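Local coordinates for protein MgGH51 (Meripilus giganteus, PDB 6ZPV) that hydrolyses terminal alpha-L-arabinofuranosyl residues as a GH51 alpha-L-arabinofuranosidase, probably releasing arabinose from plant cell-wall polysaccharides, at residues P394-F408 and T423-A437. Sequence-based numbering, arbitrary orientation.
With GOL (glycerol), chain F.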
# COMPACT_ATOMS: atom_id res chain seq x y z
N PRO A 394 -21.29 17.59 -2.71
CA PRO A 394 -20.60 16.36 -2.37
C PRO A 394 -21.28 15.66 -1.20
O PRO A 394 -21.50 16.29 -0.16
CB PRO A 394 -19.19 16.78 -2.00
CG PRO A 394 -19.04 18.14 -2.50
CD PRO A 394 -20.42 18.75 -2.51
N GLN A 395 -21.43 14.33 -1.34
CA GLN A 395 -21.89 13.54 -0.19
C GLN A 395 -20.77 13.27 0.80
O GLN A 395 -21.10 12.97 1.97
CB GLN A 395 -22.49 12.24 -0.68
CG GLN A 395 -23.71 12.45 -1.54
CD GLN A 395 -24.38 11.13 -1.70
OE1 GLN A 395 -24.01 10.31 -2.57
NE2 GLN A 395 -25.35 10.91 -0.81
N SER A 396 -19.53 13.34 0.38
CA SER A 396 -18.37 13.08 1.25
C SER A 396 -17.20 13.96 0.83
O SER A 396 -17.04 14.30 -0.38
CB SER A 396 -17.97 11.65 1.18
OG SER A 396 -18.94 10.73 1.63
N TYR A 397 -16.34 14.24 1.80
CA TYR A 397 -15.04 14.89 1.60
C TYR A 397 -13.94 14.02 2.22
O TYR A 397 -14.17 13.39 3.27
CB TYR A 397 -14.97 16.25 2.29
CG TYR A 397 -15.55 17.39 1.48
CD1 TYR A 397 -14.79 17.98 0.48
CD2 TYR A 397 -16.82 17.92 1.67
CE1 TYR A 397 -15.23 19.04 -0.27
CE2 TYR A 397 -17.28 18.97 0.91
CZ TYR A 397 -16.49 19.55 -0.07
OH TYR A 397 -16.93 20.64 -0.76
N ASP A 398 -12.75 14.03 1.60
CA ASP A 398 -11.53 13.42 2.08
C ASP A 398 -10.67 14.51 2.73
O ASP A 398 -10.31 15.50 2.06
CB ASP A 398 -10.76 12.74 0.95
CG ASP A 398 -9.50 12.00 1.40
OD1 ASP A 398 -9.27 11.99 2.64
OD2 ASP A 398 -8.75 11.49 0.53
N VAL A 399 -10.39 14.35 4.02
CA VAL A 399 -9.56 15.28 4.83
C VAL A 399 -8.23 14.62 5.13
O VAL A 399 -8.19 13.47 5.62
CB VAL A 399 -10.34 15.62 6.13
CG1 VAL A 399 -9.57 16.59 6.99
CG2 VAL A 399 -11.73 16.13 5.85
N HIS A 400 -7.12 15.33 4.88
CA HIS A 400 -5.77 14.84 5.17
C HIS A 400 -5.12 15.73 6.22
O HIS A 400 -5.23 16.95 6.11
CB HIS A 400 -4.88 14.89 3.91
CG HIS A 400 -5.39 14.06 2.77
ND1 HIS A 400 -4.81 14.12 1.52
CD2 HIS A 400 -6.40 13.17 2.69
CE1 HIS A 400 -5.47 13.29 0.73
NE2 HIS A 400 -6.44 12.69 1.39
N VAL A 401 -4.38 15.15 7.15
CA VAL A 401 -3.57 15.98 8.10
C VAL A 401 -2.29 15.25 8.50
O VAL A 401 -2.35 14.10 8.98
CB VAL A 401 -4.40 16.44 9.31
CG1 VAL A 401 -4.91 15.30 10.18
CG2 VAL A 401 -3.59 17.44 10.12
N TYR A 402 -1.19 15.95 8.39
CA TYR A 402 0.12 15.56 8.92
C TYR A 402 0.53 16.59 9.94
O TYR A 402 0.54 17.79 9.65
CB TYR A 402 1.13 15.44 7.79
CG TYR A 402 0.77 14.37 6.79
CD1 TYR A 402 0.94 13.04 7.08
CD2 TYR A 402 0.22 14.71 5.58
CE1 TYR A 402 0.57 12.06 6.17
CE2 TYR A 402 -0.17 13.73 4.69
CZ TYR A 402 -0.01 12.40 4.97
OH TYR A 402 -0.31 11.39 4.08
N GLN A 403 0.84 16.15 11.17
CA GLN A 403 0.99 17.10 12.30
C GLN A 403 1.89 16.50 13.36
O GLN A 403 2.45 15.39 13.21
CB GLN A 403 -0.39 17.56 12.78
CG GLN A 403 -0.77 18.97 12.40
CD GLN A 403 0.11 20.06 12.98
OE1 GLN A 403 0.92 19.78 13.87
NE2 GLN A 403 -0.01 21.29 12.48
N THR A 404 2.04 17.19 14.49
CA THR A 404 2.83 16.69 15.60
C THR A 404 1.99 15.73 16.45
O THR A 404 0.75 15.80 16.46
CB THR A 404 3.26 17.84 16.50
OG1 THR A 404 2.14 18.40 17.15
CG2 THR A 404 4.09 18.92 15.81
N PRO A 405 2.66 14.86 17.24
CA PRO A 405 1.87 14.04 18.18
C PRO A 405 0.93 14.84 19.07
O PRO A 405 -0.20 14.44 19.35
CB PRO A 405 2.98 13.29 18.97
CG PRO A 405 4.13 13.23 18.00
CD PRO A 405 4.11 14.56 17.25
N THR A 406 1.44 15.99 19.56
CA THR A 406 0.67 16.85 20.46
C THR A 406 -0.58 17.39 19.75
O THR A 406 -1.65 17.43 20.34
CB THR A 406 1.57 17.94 21.02
OG1 THR A 406 2.56 17.29 21.82
CG2 THR A 406 0.82 18.96 21.83
N TRP A 407 -0.39 17.84 18.50
CA TRP A 407 -1.57 18.32 17.77
C TRP A 407 -2.67 17.25 17.75
O TRP A 407 -3.86 17.57 17.89
CB TRP A 407 -1.18 18.68 16.31
CG TRP A 407 -2.30 19.24 15.49
CD1 TRP A 407 -2.52 20.57 15.29
CD2 TRP A 407 -3.31 18.52 14.79
NE1 TRP A 407 -3.63 20.75 14.52
CE2 TRP A 407 -4.16 19.52 14.22
CE3 TRP A 407 -3.61 17.17 14.56
CZ2 TRP A 407 -5.31 19.18 13.47
CZ3 TRP A 407 -4.75 16.86 13.86
CH2 TRP A 407 -5.61 17.83 13.34
N PHE A 408 -2.32 16.00 17.53
CA PHE A 408 -3.33 14.95 17.41
C PHE A 408 -4.14 14.81 18.72
O PHE A 408 -5.38 14.73 18.64
CB PHE A 408 -2.71 13.61 16.97
CG PHE A 408 -2.50 13.56 15.48
CD1 PHE A 408 -3.57 13.20 14.66
CD2 PHE A 408 -1.35 13.98 14.87
CE1 PHE A 408 -3.47 13.25 13.28
CE2 PHE A 408 -1.26 14.02 13.50
CZ PHE A 408 -2.31 13.65 12.69
N THR A 423 -23.55 15.05 5.21
CA THR A 423 -22.21 14.88 4.67
C THR A 423 -21.43 13.89 5.54
O THR A 423 -21.53 13.96 6.75
CB THR A 423 -21.44 16.22 4.66
OG1 THR A 423 -22.28 17.27 4.25
CG2 THR A 423 -20.21 16.11 3.80
N THR A 424 -20.68 13.00 4.93
CA THR A 424 -19.77 12.16 5.67
C THR A 424 -18.33 12.50 5.28
O THR A 424 -18.05 13.02 4.21
CB THR A 424 -20.11 10.68 5.47
OG1 THR A 424 -19.97 10.34 4.10
CG2 THR A 424 -21.45 10.30 5.99
N TYR A 425 -17.42 12.14 6.17
CA TYR A 425 -16.01 12.55 6.10
C TYR A 425 -15.11 11.34 6.15
O TYR A 425 -15.31 10.43 6.99
CB TYR A 425 -15.70 13.57 7.19
CG TYR A 425 -16.48 14.85 7.03
CD1 TYR A 425 -16.03 15.86 6.19
CD2 TYR A 425 -17.75 15.03 7.56
CE1 TYR A 425 -16.77 17.00 5.95
CE2 TYR A 425 -18.53 16.17 7.33
CZ TYR A 425 -18.02 17.17 6.51
OH TYR A 425 -18.72 18.32 6.26
N PHE A 426 -14.13 11.35 5.27
CA PHE A 426 -13.11 10.29 5.17
C PHE A 426 -11.79 10.94 5.58
O PHE A 426 -11.34 11.90 4.95
CB PHE A 426 -13.02 9.90 3.70
CG PHE A 426 -11.94 8.93 3.28
CD1 PHE A 426 -11.42 8.03 4.16
CD2 PHE A 426 -11.48 8.92 1.96
CE1 PHE A 426 -10.47 7.09 3.76
CE2 PHE A 426 -10.54 7.98 1.54
CZ PHE A 426 -10.05 7.06 2.45
N GLU A 427 -11.16 10.47 6.67
CA GLU A 427 -9.83 10.94 7.06
C GLU A 427 -8.83 10.08 6.28
O GLU A 427 -8.28 9.10 6.82
CB GLU A 427 -9.64 10.86 8.57
CG GLU A 427 -8.50 11.73 9.04
CD GLU A 427 -8.84 13.18 9.30
OE1 GLU A 427 -10.00 13.58 9.23
OE2 GLU A 427 -7.86 13.97 9.61
N GLY A 428 -8.66 10.40 4.98
CA GLY A 428 -7.99 9.48 4.08
C GLY A 428 -6.50 9.41 4.20
O GLY A 428 -5.87 8.48 3.67
N GLU A 429 -5.89 10.42 4.86
CA GLU A 429 -4.47 10.36 5.22
C GLU A 429 -4.34 11.10 6.55
O GLU A 429 -4.71 12.27 6.65
CB GLU A 429 -3.58 11.11 4.20
CG GLU A 429 -3.64 10.52 2.79
CD GLU A 429 -2.87 11.26 1.72
OE1 GLU A 429 -1.85 11.96 2.07
OE2 GLU A 429 -3.28 11.20 0.55
N TYR A 430 -3.68 10.46 7.49
CA TYR A 430 -3.24 11.16 8.70
C TYR A 430 -2.04 10.44 9.27
O TYR A 430 -1.93 9.22 9.17
CB TYR A 430 -4.35 11.34 9.76
CG TYR A 430 -4.90 10.07 10.38
CD1 TYR A 430 -5.77 9.23 9.71
CD2 TYR A 430 -4.51 9.71 11.67
CE1 TYR A 430 -6.25 8.08 10.29
CE2 TYR A 430 -4.97 8.56 12.25
CZ TYR A 430 -5.85 7.73 11.58
OH TYR A 430 -6.33 6.61 12.18
N ALA A 431 -1.19 11.21 9.97
CA ALA A 431 -0.09 10.66 10.74
C ALA A 431 0.56 11.79 11.53
O ALA A 431 0.65 12.94 11.06
CB ALA A 431 1.01 10.06 9.85
N ALA A 432 1.07 11.43 12.71
CA ALA A 432 1.97 12.33 13.47
C ALA A 432 3.39 12.10 12.97
O ALA A 432 3.94 11.03 13.17
CB ALA A 432 1.82 12.05 14.96
N ILE A 433 3.96 13.10 12.29
CA ILE A 433 5.18 12.89 11.48
C ILE A 433 6.44 13.51 12.08
O ILE A 433 7.51 13.16 11.59
CB ILE A 433 4.99 13.34 10.04
CG1 ILE A 433 4.91 14.85 9.89
CG2 ILE A 433 3.78 12.62 9.43
CD1 ILE A 433 5.03 15.30 8.44
N SER A 434 6.32 14.45 13.01
CA SER A 434 7.44 15.26 13.46
C SER A 434 7.06 15.89 14.78
O SER A 434 5.87 16.14 15.01
CB SER A 434 7.71 16.37 12.44
OG SER A 434 8.71 17.27 12.90
N THR A 435 8.06 16.22 15.59
CA THR A 435 7.82 17.05 16.76
C THR A 435 8.06 18.54 16.50
O THR A 435 7.89 19.33 17.45
CB THR A 435 8.71 16.59 17.93
OG1 THR A 435 10.07 16.57 17.51
CG2 THR A 435 8.36 15.17 18.35
N ASN A 436 8.40 18.93 15.28
CA ASN A 436 8.71 20.32 14.96
C ASN A 436 7.53 20.97 14.23
O ASN A 436 7.35 20.82 13.02
CB ASN A 436 9.93 20.37 14.09
CG ASN A 436 10.47 21.78 13.85
OD1 ASN A 436 9.72 22.78 14.01
ND2 ASN A 436 11.75 21.84 13.45
N ALA A 437 6.71 21.70 14.98
CA ALA A 437 5.49 22.27 14.45
C ALA A 437 5.78 23.21 13.28
O ALA A 437 4.90 23.39 12.41
CB ALA A 437 4.72 23.02 15.50
C1 GOL F . 2.87 12.81 0.85
O1 GOL F . 2.53 14.19 0.73
C2 GOL F . 1.74 12.04 1.55
O2 GOL F . 0.58 12.15 0.72
C3 GOL F . 2.17 10.62 1.79
O3 GOL F . 1.20 9.78 2.41
O HOH W 1 -23.34 16.52 1.82
O HOH W 2 2.12 23.48 12.56
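Glu429 lies across one face of the His400 ring, its CG 3.7 Å from the ring centroid. The carboxylate stacks on the imidazole, with the two planes 24° apart. Beyond CG the Glu429 chain is extended, which carries OE1 to the edge of the Tyr402 ring. There Tyr402 OH donates to Glu429 OE1 at 2.6 Å, on the anti side of the carboxylate. Glu429 OE2 forms a salt bridge with Arg226. Glycerol, probably from the crystallisation liquor, donates to Tyr402 OH and Glu429 OE1. His400 is held from both ends: its NE2 donates to Asp398 OD2 at 2.7 Å, and ND1 is hydrogen-bonded to Glu351. Asp398 OD1 takes the backbone N of Gly428 at 2.9 Å, where the chain turns toward Glu429. An alanine in place of His400 would probably leave Asp398 OD2 without this donor and the Glu429 carboxylate without the ring it stacks on.

The strands pair in parallel. The ladder is regular from Ser396 to Val399 and is taken up again at Val401; between them Gly428 N, besides its bond to Asp398 OD1, makes a weak one to Val399 O. Packing is close at the helix start, where Phe408 CD2 meets Ala432 CB at 3.7 Å. The margins are looser. One water links Gln403 NE2 to Ala437 O at the far end. Gln395 is exposed at the other.

Strand 396-403, helix 405-410 and strand 424-432 form a right-handed beta-alpha-beta crossover of the (beta/alpha)8 barrel of clan GH-A. The Asp398-His400-Glu429-Tyr402 network sits toward the C-terminal ends of the strands, as in the active sites of such barrels.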